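Local coordinates for solute-binding protein (Thermoactinomyces vulgaris, PDB 2ZYO), which binds cyclodextrins and linear maltodextrins such as maltotetraose, and probably delivers them to a membrane transporter for uptake, at residues 179-184 / 365-370; 188-193 / 198-203. All coordinates share one frame; numbering follows the deposited sequence.

In the fold
Both contacts lie in the same lobe of this periplasmic-binding-protein fold. Their centres are about 16 Å apart. Contact 1 joins helix 174-183 to helix 360-371 far along the chain, and contact 2 is a hairpin nested inside the loop that contact 1 closes. Strand 189-192 of the hairpin is the next element after helix 174-183. The same two helices carry sugar-pocket residues: Tyr175 and Tyr176 on the first, Trp360 and Asn364 on the second. None of the touching residues is among the pocket residues. The side chain of His367 is about 9 Å from a bound glucose unit, and that of Val188 about 11 Å. Phe174 links the two contacts, touching Phe181 of contact 1 and Val188 and Leu203 of contact 2.

Contact 1: 179-184 / 365-370; sequences FLFAAK and NAHTFV
Two helices that carry sugar-pocket residues, 174-183 and 360-371, come together here, and segments 179-184 and 365-370 touch through a single aromatic pair. Phe181 and His367 point at each other across a CA-CA distance of 12.1 Å. The rings touch at their borders without stacking, with centroids 5.7 Å apart and planes at 47°. The shortest approach is Phe181 CE2 to His367 NE2, 3.7 Å; Phe181 CZ also lies 3.9 Å from His367 CE1. His367 NE2 comes to the edge of the phenyl ring, near its plane. With CG anti to the carbonyl carbon (chi1 -81°), the imidazole leaves its helix toward Phe181. Both ring nitrogens are hydrogen-bonded: ND1 to Ile363 O one turn back, NE2 to Thr177 OG1, which adds a second link to the facing helix. These two bonds fix the rotation of the imidazole. Replacing Phe181 by an alanine is likely to open a gap beside the imidazole and to leave Phe174 without its edge-to-face partner. Met212 and Val215 of helix 206-220 also pack on His367, while Ala366 and Val370 rest against helix 377-394, so helix 360-371 is held between several helices of the lobe.

Contact 2: 188-193 / 198-203; sequences VFKEQD and PNEIGL
Two backbone hydrogen bonds tie 188-193 to 198-203. Gly202 N donates to Val188 O over 2.9 Å, with an N-H...O angle of 167°. Lys190 N donates to Glu200 O over 3.0 Å. Each acceptor also takes a CA-H...O contact: Ile201 CA lies 3.3 Å from Val188 O, and the CA-H of Phe189 points at Glu200 O.

Outside these bonds the Lys190 and Glu200 side chains pack along each other. The carboxylate lies along the lysine's aliphatic part, with Glu200 OE2 3.4 Å from Lys190 CG. The lysine chain bends at chi2 (65°) and again at chi4. This turns the ammonium group away from the carboxylate, and Lys190 NZ donates a hydrogen bond to Glu191 O at 2.8 Å. Lys190 NZ stays 5.6 Å from Glu200 OE2, so no salt bridge forms, and any attraction is probably weak and long-range.

The segments belong to a beta hairpin of strands 189-192 and 195-201. Phe189 and Ile201 form an antiparallel non-hydrogen-bonded pair, with both side chains on one face of the sheet. Phe189 CE1 touches Ile201 CG1 at 3.8 Å. Its neighbour CD1 lies against Pro198 CA, where the chain turns a corner. Ile353 and Val359 also touch the phenyl side chain, while Ile201 packs on Met388, Lys389 and Ile392 of helix 377-394.

Beyond the Gly202 bond, Val188 and Leu203 lie side by side. Val188 CG1 meets Leu203 CD1 at 4.1 Å, and Leu203 CG rests near Val188 CA. Phe174 of helix 174-183 touches both side chains, and Met388 adds to the packing of Leu203.

Contact 1: 179-184 / 365-370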
ATOM      1  N   PHE A 179      11.488  -5.221  -1.552  1.00  8.24           N
ATOM      2  CA  PHE A 179      11.610  -6.567  -2.121  1.00  7.91           C
ATOM      3  C   PHE A 179      13.046  -7.087  -2.100  1.00  8.37           C
ATOM      4  O   PHE A 179      13.269  -8.285  -1.948  1.00  9.10           O
ATOM      5  CB  PHE A 179      10.979  -6.664  -3.522  1.00  8.77           C
ATOM      6  CG  PHE A 179      11.846  -6.140  -4.639  1.00  9.79           C
ATOM      7  CD1 PHE A 179      12.608  -7.013  -5.412  1.00 10.04           C
ATOM      8  CD2 PHE A 179      11.882  -4.780  -4.935  1.00 10.09           C
ATOM      9  CE1 PHE A 179      13.405  -6.539  -6.456  1.00 10.57           C
ATOM     10  CE2 PHE A 179      12.678  -4.292  -5.974  1.00 10.27           C
ATOM     11  CZ  PHE A 179      13.440  -5.174  -6.739  1.00 10.92           C
ATOM     12  N   LEU A 180      14.010  -6.174  -2.231  1.00  8.00           N
ATOM     13  CA  LEU A 180      15.429  -6.537  -2.171  1.00  8.37           C
ATOM     14  C   LEU A 180      15.838  -6.982  -0.770  1.00  8.91           C
ATOM     15  O   LEU A 180      16.647  -7.898  -0.619  1.00 10.13           O
ATOM     16  CB  LEU A 180      16.314  -5.378  -2.643  1.00  8.55           C
ATOM     17  CG  LEU A 180      16.157  -4.932  -4.102  1.00  8.61           C
ATOM     18  CD1 LEU A 180      16.876  -3.612  -4.355  1.00  9.63           C
ATOM     19  CD2 LEU A 180      16.653  -6.004  -5.064  1.00  9.15           C
ATOM     20  N   PHE A 181      15.279  -6.332   0.248  1.00  7.73           N
ATOM     21  CA  PHE A 181      15.536  -6.700   1.640  1.00  7.95           C
ATOM     22  C   PHE A 181      14.818  -7.996   2.007  1.00  8.39           C
ATOM     23  O   PHE A 181      15.412  -8.891   2.611  1.00  8.49           O
ATOM     24  CB  PHE A 181      15.133  -5.560   2.580  1.00  8.13           C
ATOM     25  CG  PHE A 181      16.039  -4.362   2.494  1.00  8.49           C
ATOM     26  CD1 PHE A 181      17.076  -4.197   3.403  1.00  8.98           C
ATOM     27  CD2 PHE A 181      15.859  -3.402   1.501  1.00  8.70           C
ATOM     28  CE1 PHE A 181      17.922  -3.090   3.332  1.00  9.25           C
ATOM     29  CE2 PHE A 181      16.702  -2.289   1.417  1.00  8.41           C
ATOM     30  CZ  PHE A 181      17.733  -2.134   2.335  1.00  7.87           C
ATOM     31  N   ALA A 182      13.547  -8.099   1.620  1.00  8.34           N
ATOM     32  CA  ALA A 182      12.750  -9.302   1.870  1.00  8.69           C
ATOM     33  C   ALA A 182      13.363 -10.545   1.223  1.00  9.19           C
ATOM     34  O   ALA A 182      13.324 -11.633   1.803  1.00 11.06           O
ATOM     35  CB  ALA A 182      11.322  -9.101   1.391  1.00  9.14           C
ATOM     36  N   ALA A 183      13.940 -10.373   0.032  1.00  8.77           N
ATOM     37  CA  ALA A 183      14.609 -11.461  -0.688  1.00  8.47           C
ATOM     38  C   ALA A 183      15.735 -12.087   0.129  1.00  9.76           C
ATOM     39  O   ALA A 183      15.992 -13.287   0.030  1.00 11.96           O
ATOM     40  CB  ALA A 183      15.147 -10.960  -2.019  1.00  8.81           C
ATOM     41  N   LYS A 184      16.401 -11.266   0.939  1.00 10.48           N
ATOM     42  CA  LYS A 184      17.531 -11.724   1.745  1.00 10.52           C
ATOM     43  C   LYS A 184      17.092 -12.262   3.107  1.00 11.94           C
ATOM     44  O   LYS A 184      17.909 -12.804   3.854  1.00 13.75           O
ATOM     45  CB  LYS A 184      18.557 -10.598   1.922  1.00 10.21           C
ATOM     46  CG  LYS A 184      18.926  -9.864   0.635  1.00  9.97           C
ATOM     47  CD  LYS A 184      19.398 -10.809  -0.464  1.00  9.98           C
ATOM     48  CE  LYS A 184      19.524 -10.080  -1.786  1.00 11.17           C
ATOM     49  NZ  LYS A 184      20.003 -10.978  -2.877  1.00 11.47           N
ATOM     50  N   ASN A 365      17.149   7.928   4.333  1.00 13.58           N
ATOM     51  CA  ASN A 365      18.417   8.644   4.434  1.00 12.79           C
ATOM     52  C   ASN A 365      19.597   7.692   4.269  1.00 12.89           C
ATOM     53  O   ASN A 365      20.568   8.013   3.585  1.00 13.51           O
ATOM     54  CB  ASN A 365      18.517   9.396   5.764  1.00 13.82           C
ATOM     55  CG  ASN A 365      17.612  10.615   5.821  1.00 15.61           C
ATOM     56  OD1 ASN A 365      16.970  10.983   4.836  1.00 17.50           O
ATOM     57  ND2 ASN A 365      17.559  11.250   6.985  1.00 16.16           N
ATOM     58  N   ALA A 366      19.495   6.516   4.888  1.00 11.38           N
ATOM     59  CA  ALA A 366      20.500   5.466   4.740  1.00 11.54           C
ATOM     60  C   ALA A 366      20.676   5.053   3.277  1.00 11.02           C
ATOM     61  O   ALA A 366      21.797   4.835   2.824  1.00 12.07           O
ATOM     62  CB  ALA A 366      20.146   4.259   5.600  1.00 10.62           C
ATOM     63  N   HIS A 367      19.564   4.956   2.547  1.00 10.55           N
ATOM     64  CA  HIS A 367      19.602   4.708   1.104  1.00  9.89           C
ATOM     65  C   HIS A 367      20.377   5.804   0.370  1.00 10.90           C
ATOM     66  O   HIS A 367      21.204   5.508  -0.493  1.00 11.39           O
ATOM     67  CB  HIS A 367      18.189   4.604   0.528  1.00 10.56           C
ATOM     68  CG  HIS A 367      17.549   3.263   0.716  1.00  9.81           C
ATOM     69  ND1 HIS A 367      17.147   2.795   1.948  1.00 10.27           N
ATOM     70  CD2 HIS A 367      17.223   2.298  -0.178  1.00  9.66           C
ATOM     71  CE1 HIS A 367      16.610   1.595   1.807  1.00  9.60           C
ATOM     72  NE2 HIS A 367      16.644   1.270   0.528  1.00 10.38           N
ATOM     73  N   THR A 368      20.103   7.059   0.722  1.00 12.21           N
ATOM     74  CA  THR A 368      20.777   8.212   0.119  1.00 13.46           C
ATOM     75  C   THR A 368      22.285   8.186   0.376  1.00 13.95           C
ATOM     76  O   THR A 368      23.074   8.372  -0.554  1.00 12.66           O
ATOM     77  CB  THR A 368      20.157   9.544   0.604  1.00 15.13           C
ATOM     78  OG1 THR A 368      18.814   9.640   0.121  1.00 16.06           O
ATOM     79  CG2 THR A 368      20.944  10.744   0.088  1.00 15.12           C
ATOM     80  N   PHE A 369      22.679   7.941   1.626  1.00 14.05           N
ATOM     81  CA  PHE A 369      24.100   7.908   1.984  1.00 14.54           C
ATOM     82  C   PHE A 369      24.849   6.809   1.228  1.00 14.99           C
ATOM     83  O   PHE A 369      25.991   7.006   0.806  1.00 13.86           O
ATOM     84  CB  PHE A 369      24.298   7.758   3.501  1.00 14.41           C
ATOM     85  CG  PHE A 369      23.664   8.858   4.315  1.00 16.87           C
ATOM     86  CD1 PHE A 369      23.726  10.189   3.897  1.00 19.04           C
ATOM     87  CD2 PHE A 369      23.021   8.565   5.511  1.00 16.99           C
ATOM     88  CE1 PHE A 369      23.139  11.202   4.653  1.00 21.17           C
ATOM     89  CE2 PHE A 369      22.433   9.570   6.275  1.00 18.94           C
ATOM     90  CZ  PHE A 369      22.493  10.890   5.845  1.00 20.96           C
ATOM     91  N   VAL A 370      24.193   5.663   1.046  1.00 13.40           N
ATOM     92  CA  VAL A 370      24.758   4.557   0.271  1.00 13.04           C
ATOM     93  C   VAL A 370      24.833   4.905  -1.221  1.00 13.95           C
ATOM     94  O   VAL A 370      25.870   4.698  -1.856  1.00 14.22           O
ATOM     95  CB  VAL A 370      23.969   3.235   0.497  1.00 12.42           C
ATOM     96  CG1 VAL A 370      24.451   2.138  -0.442  1.00 11.70           C
ATOM     97  CG2 VAL A 370      24.108   2.778   1.937  1.00 12.38           C
TER

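Contact 2: 188-193 / 198-203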
ATOM      1  N   VAL A 188      11.532  -5.582   8.932  1.00 11.62           N
ATOM      2  CA  VAL A 188      11.547  -4.280   9.600  1.00 12.03           C
ATOM      3  C   VAL A 188      11.492  -4.486  11.116  1.00 12.26           C
ATOM      4  O   VAL A 188      12.407  -4.084  11.834  1.00 12.00           O
ATOM      5  CB  VAL A 188      10.387  -3.361   9.145  1.00 13.61           C
ATOM      6  CG1 VAL A 188      10.544  -1.978   9.760  1.00 13.32           C
ATOM      7  CG2 VAL A 188      10.333  -3.263   7.622  1.00 15.76           C
ATOM      8  N   PHE A 189      10.413  -5.113  11.584  1.00 12.42           N
ATOM      9  CA  PHE A 189      10.265  -5.501  12.986  1.00 13.12           C
ATOM     10  C   PHE A 189      10.085  -7.011  13.063  1.00 14.39           C
ATOM     11  O   PHE A 189       9.473  -7.609  12.177  1.00 16.62           O
ATOM     12  CB  PHE A 189       9.044  -4.825  13.621  1.00 13.54           C
ATOM     13  CG  PHE A 189       9.092  -3.322  13.604  1.00 12.43           C
ATOM     14  CD1 PHE A 189       9.885  -2.625  14.512  1.00 13.28           C
ATOM     15  CD2 PHE A 189       8.322  -2.601  12.696  1.00 12.21           C
ATOM     16  CE1 PHE A 189       9.923  -1.232  14.505  1.00 12.10           C
ATOM     17  CE2 PHE A 189       8.356  -1.210  12.682  1.00 12.09           C
ATOM     18  CZ  PHE A 189       9.157  -0.525  13.588  1.00 12.75           C
ATOM     19  N   LYS A 190      10.612  -7.624  14.121  1.00 14.23           N
ATOM     20  CA  LYS A 190      10.410  -9.055  14.341  1.00 16.95           C
ATOM     21  C   LYS A 190       8.940  -9.342  14.627  1.00 17.62           C
ATOM     22  O   LYS A 190       8.347  -8.752  15.534  1.00 19.80           O
ATOM     23  CB  LYS A 190      11.295  -9.565  15.484  1.00 18.06           C
ATOM     24  CG  LYS A 190      11.068 -11.029  15.881  1.00 20.81           C
ATOM     25  CD  LYS A 190      11.432 -12.003  14.763  1.00 23.79           C
ATOM     26  CE  LYS A 190      11.313 -13.453  15.218  1.00 26.90           C
ATOM     27  NZ  LYS A 190       9.934 -13.807  15.666  1.00 30.33           N
ATOM     28  N   GLU A 191       8.365 -10.243  13.837  1.00 19.77           N
ATOM     29  CA  GLU A 191       6.961 -10.615  13.964  1.00 22.94           C
ATOM     30  C   GLU A 191       6.805 -11.906  14.754  1.00 23.99           C
ATOM     31  O   GLU A 191       7.525 -12.882  14.524  1.00 23.89           O
ATOM     32  CB  GLU A 191       6.318 -10.761  12.581  1.00 25.07           C
ATOM     33  CG  GLU A 191       4.795 -10.876  12.601  1.00 29.68           C
ATOM     34  CD  GLU A 191       4.174 -10.798  11.217  1.00 31.82           C
ATOM     35  OE1 GLU A 191       4.474  -9.840  10.469  1.00 34.69           O
ATOM     36  OE2 GLU A 191       3.373 -11.692  10.876  1.00 34.48           O
ATOM     37  N   GLN A 192       5.860 -11.893  15.691  1.00 26.17           N
ATOM     38  CA  GLN A 192       5.513 -13.070  16.474  1.00 28.34           C
ATOM     39  C   GLN A 192       3.999 -13.149  16.658  1.00 29.17           C
ATOM     40  O   GLN A 192       3.415 -12.376  17.420  1.00 29.99           O
ATOM     41  CB  GLN A 192       6.235 -13.057  17.829  1.00 29.63           C
ATOM     42  CG  GLN A 192       5.951 -14.256  18.738  1.00 32.51           C
ATOM     43  CD  GLN A 192       6.482 -15.566  18.183  1.00 34.89           C
ATOM     44  OE1 GLN A 192       5.884 -16.163  17.287  1.00 35.52           O
ATOM     45  NE2 GLN A 192       7.603 -16.026  18.726  1.00 36.17           N
ATOM     46  N   ASP A 193       3.381 -14.077  15.929  1.00 29.67           N
ATOM     47  CA  ASP A 193       1.945 -14.360  16.016  1.00 30.07           C
ATOM     48  C   ASP A 193       1.064 -13.112  15.873  1.00 30.06           C
ATOM     49  O   ASP A 193       0.146 -12.885  16.668  1.00 30.81           O
ATOM     50  CB  ASP A 193       1.625 -15.135  17.303  1.00 30.24           C
ATOM     51  CG  ASP A 193       2.257 -16.519  17.323  1.00 31.01           C
ATOM     52  OD1 ASP A 193       1.924 -17.343  16.445  1.00 31.74           O
ATOM     53  OD2 ASP A 193       3.085 -16.786  18.221  1.00 31.00           O
ATOM     54  N   PRO A 198       8.482  -3.549  18.483  1.00 17.08           N
ATOM     55  CA  PRO A 198       9.119  -2.294  18.086  1.00 17.14           C
ATOM     56  C   PRO A 198      10.570  -2.193  18.554  1.00 15.86           C
ATOM     57  O   PRO A 198      11.325  -1.371  18.037  1.00 17.60           O
ATOM     58  CB  PRO A 198       8.264  -1.231  18.779  1.00 17.94           C
ATOM     59  CG  PRO A 198       7.630  -1.932  19.925  1.00 17.24           C
ATOM     60  CD  PRO A 198       7.390  -3.329  19.451  1.00 17.90           C
ATOM     61  N   ASN A 199      10.941  -3.027  19.524  1.00 17.12           N
ATOM     62  CA  ASN A 199      12.304  -3.052  20.052  1.00 17.36           C
ATOM     63  C   ASN A 199      13.257  -3.957  19.271  1.00 17.81           C
ATOM     64  O   ASN A 199      14.478  -3.783  19.346  1.00 19.00           O
ATOM     65  CB  ASN A 199      12.303  -3.434  21.535  1.00 19.21           C
ATOM     66  CG  ASN A 199      11.914  -2.278  22.435  1.00 20.44           C
ATOM     67  OD1 ASN A 199      12.761  -1.704  23.118  1.00 24.60           O
ATOM     68  ND2 ASN A 199      10.632  -1.926  22.438  1.00 22.14           N
ATOM     69  N   GLU A 200      12.706  -4.920  18.533  1.00 16.58           N
ATOM     70  CA  GLU A 200      13.527  -5.790  17.691  1.00 16.39           C
ATOM     71  C   GLU A 200      13.449  -5.363  16.225  1.00 14.39           C
ATOM     72  O   GLU A 200      12.682  -5.920  15.434  1.00 14.90           O
ATOM     73  CB  GLU A 200      13.175  -7.272  17.869  1.00 17.12           C
ATOM     74  CG  GLU A 200      14.292  -8.208  17.400  1.00 22.22           C
ATOM     75  CD  GLU A 200      13.976  -9.690  17.557  1.00 24.62           C
ATOM     76  OE1 GLU A 200      14.588 -10.497  16.830  1.00 28.01           O
ATOM     77  OE2 GLU A 200      13.116 -10.053  18.389  1.00 27.73           O
ATOM     78  N   ILE A 201      14.247  -4.356  15.887  1.00 14.34           N
ATOM     79  CA  ILE A 201      14.354  -3.860  14.519  1.00 14.79           C
ATOM     80  C   ILE A 201      15.358  -4.725  13.761  1.00 13.53           C
ATOM     81  O   ILE A 201      16.455  -4.986  14.251  1.00 14.46           O
ATOM     82  CB  ILE A 201      14.763  -2.363  14.492  1.00 14.63           C
ATOM     83  CG1 ILE A 201      13.639  -1.495  15.069  1.00 16.36           C
ATOM     84  CG2 ILE A 201      15.122  -1.913  13.071  1.00 16.24           C
ATOM     85  CD1 ILE A 201      14.010  -0.033  15.282  1.00 19.09           C
ATOM     86  N   GLY A 202      14.976  -5.177  12.570  1.00 12.49           N
ATOM     87  CA  GLY A 202      15.826  -6.078  11.796  1.00 12.38           C
ATOM     88  C   GLY A 202      16.610  -5.418  10.678  1.00 13.20           C
ATOM     89  O   GLY A 202      17.225  -6.104   9.863  1.00 12.40           O
ATOM     90  N   LEU A 203      16.614  -4.088  10.652  1.00 11.28           N
ATOM     91  CA  LEU A 203      17.178  -3.355   9.518  1.00 11.93           C
ATOM     92  C   LEU A 203      18.697  -3.145   9.552  1.00 11.92           C
ATOM     93  O   LEU A 203      19.257  -2.535   8.638  1.00 12.40           O
ATOM     94  CB  LEU A 203      16.423  -2.036   9.289  1.00  9.67           C
ATOM     95  CG  LEU A 203      14.973  -2.175   8.799  1.00 11.15           C
ATOM     96  CD1 LEU A 203      14.326  -0.816   8.623  1.00 13.46           C
ATOM     97  CD2 LEU A 203      14.888  -2.979   7.499  1.00 12.83           C
TER